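Local coordinates for protein putative Nitroreductase (Anabaena variabilis ATCC 29413, PDB 3EO7) that binds flavin mononucleotide and probably acts as an FMN-dependent oxidoreductase of the nitroreductase family, at residues Arg335-Tyr340 with Leu476-Gly480. Numbering follows the deposited sequence.
With FMN (flavin mononucleotide), chain B.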
# COMPACT_ATOMS: atom_id res chain seq x y z
N ARG A 335 14.20 5.96 -0.02
CA ARG A 335 13.78 6.85 1.06
C ARG A 335 12.78 7.85 0.49
O ARG A 335 12.83 8.17 -0.70
CB ARG A 335 14.97 7.64 1.58
CG ARG A 335 16.10 6.82 2.21
CD ARG A 335 15.90 6.57 3.69
NE ARG A 335 14.77 5.70 4.02
CZ ARG A 335 14.85 4.37 4.11
NH1 ARG A 335 16.00 3.74 3.91
NH2 ARG A 335 13.79 3.67 4.48
N SER A 336 11.90 8.36 1.36
CA SER A 336 10.99 9.44 1.01
C SER A 336 11.84 10.72 1.03
O SER A 336 12.45 11.06 2.04
CB SER A 336 9.86 9.54 2.01
OG SER A 336 9.01 8.41 1.90
N THR A 337 11.83 11.45 -0.07
CA THR A 337 12.61 12.68 -0.20
C THR A 337 12.08 13.80 0.71
O THR A 337 10.90 14.10 0.73
CB THR A 337 12.60 13.12 -1.65
OG1 THR A 337 12.94 11.99 -2.46
CG2 THR A 337 13.57 14.29 -1.89
N ARG A 338 12.99 14.41 1.45
CA ARG A 338 12.65 15.47 2.39
C ARG A 338 12.25 16.76 1.70
O ARG A 338 11.33 17.43 2.14
CB ARG A 338 13.83 15.75 3.32
CG ARG A 338 13.58 16.89 4.34
CD ARG A 338 14.84 17.36 5.12
NE ARG A 338 14.47 18.20 6.26
CZ ARG A 338 13.97 17.74 7.42
NH1 ARG A 338 13.78 16.44 7.61
NH2 ARG A 338 13.66 18.59 8.40
N ALA A 339 12.94 17.09 0.61
CA ALA A 339 12.73 18.35 -0.08
C ALA A 339 13.21 18.26 -1.52
O ALA A 339 14.11 17.48 -1.82
CB ALA A 339 13.46 19.49 0.66
N TYR A 340 12.57 19.03 -2.39
CA TYR A 340 12.92 19.10 -3.80
C TYR A 340 13.65 20.40 -4.08
O TYR A 340 13.49 21.36 -3.35
CB TYR A 340 11.68 19.06 -4.70
CG TYR A 340 10.87 17.80 -4.46
CD1 TYR A 340 11.49 16.56 -4.48
CD2 TYR A 340 9.50 17.87 -4.27
CE1 TYR A 340 10.77 15.38 -4.24
CE2 TYR A 340 8.75 16.70 -4.04
CZ TYR A 340 9.39 15.48 -4.05
OH TYR A 340 8.66 14.32 -3.82
N LEU A 476 15.37 10.24 -9.02
CA LEU A 476 14.42 11.31 -8.78
C LEU A 476 14.02 11.33 -7.31
O LEU A 476 14.41 10.45 -6.52
CB LEU A 476 13.18 11.11 -9.65
CG LEU A 476 13.40 11.02 -11.16
CD1 LEU A 476 12.02 10.74 -11.82
CD2 LEU A 476 14.09 12.26 -11.71
N GLY A 477 13.30 12.38 -6.93
CA GLY A 477 12.75 12.56 -5.58
C GLY A 477 11.28 12.19 -5.58
O GLY A 477 10.58 12.35 -6.59
N VAL A 478 10.81 11.67 -4.44
CA VAL A 478 9.44 11.24 -4.31
C VAL A 478 9.00 11.23 -2.86
O VAL A 478 9.79 10.95 -1.97
CB VAL A 478 9.24 9.81 -4.92
CG1 VAL A 478 10.17 8.77 -4.24
CG2 VAL A 478 7.74 9.35 -4.87
N SER A 479 7.74 11.55 -2.63
CA SER A 479 7.16 11.40 -1.32
C SER A 479 5.65 11.36 -1.38
O SER A 479 5.03 12.20 -2.01
CB SER A 479 7.58 12.53 -0.37
OG SER A 479 7.05 12.30 0.95
N GLY A 480 5.06 10.42 -0.66
CA GLY A 480 3.64 10.42 -0.46
C GLY A 480 3.29 11.59 0.45
O GLY A 480 4.16 12.13 1.17
N1 FMN B . 6.26 12.56 4.16
C2 FMN B . 6.07 13.92 4.27
O2 FMN B . 7.03 14.69 4.36
N3 FMN B . 4.84 14.51 4.33
C4 FMN B . 3.69 13.77 4.31
O4 FMN B . 2.60 14.37 4.17
C4A FMN B . 3.83 12.39 4.20
N5 FMN B . 2.71 11.59 4.23
C5A FMN B . 2.84 10.20 4.02
C6 FMN B . 1.73 9.37 3.93
C7 FMN B . 1.87 7.99 3.75
C7M FMN B . 0.62 7.12 3.54
C8 FMN B . 3.13 7.42 3.65
C8M FMN B . 3.34 5.97 3.26
C9 FMN B . 4.27 8.24 3.74
C9A FMN B . 4.13 9.63 3.92
N10 FMN B . 5.25 10.44 4.01
C10 FMN B . 5.11 11.80 4.13
C1' FMN B . 6.64 9.86 4.15
C2' FMN B . 6.93 9.32 5.54
O2' FMN B . 7.25 10.42 6.43
C3' FMN B . 8.07 8.31 5.45
O3' FMN B . 7.64 7.16 4.72
C4' FMN B . 8.66 7.92 6.82
O4' FMN B . 9.24 9.07 7.49
C5' FMN B . 9.71 6.83 6.64
O5' FMN B . 10.75 7.24 5.80
P FMN B . 11.12 6.46 4.48
O1P FMN B . 9.93 6.56 3.53
O2P FMN B . 12.35 7.19 3.93
O3P FMN B . 11.44 5.03 4.80
O HOH W 1 6.75 8.23 0.20
O HOH W 2 9.18 13.10 2.66
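One side of the FMN pocket, in this nitroreductase-family chain, is formed where the loop after helix 325-333 meets strand 477-481, joined where Thr337 docks on Val478. Thr337 N donates to Val478 O (2.8 Å, 159° at the hydrogen), and Val478 N answers by donating to Thr337 OG1 at 2.9 Å. With OG1 anti to the carbonyl carbon and beside its own N (chi1 -49°), Thr337 presents hydroxyl and N-H together, meeting both the N-H and the C=O of Val478. Tyr340 turns its ring edge to Val478 N, with CE1 3.5 Å from Gly477 C. The Tyr340 hydroxyl bonds to Thr506 on the adjacent strand. Nearer the cofactor, water 1 links Ser336 OG to Gly480 N, and water 2 donates to both Thr337 O and Ser479 OG. The phosphate is held from the loop side: Arg335, its chain bent at chi2 and chi3, sets the guanidinium edge against it, NE on FMN O2P and NH2 on O3P (2.7 Å, 171°). Ser336 N adds a second bond to O2P, while Ser336 OG donates to O1P at 2.6 Å. Replacing Arg335 by alanine is likely to cost the phosphate two donors and the charge beside O2P and O3P. The charge of Arg335 with the N-H and hydroxyl donors of Ser336 would suit a phosphate that is probably dianionic, while the Thr337-Val478 bonds tie the loop carrying these contacts to the strand beside the flavin ring.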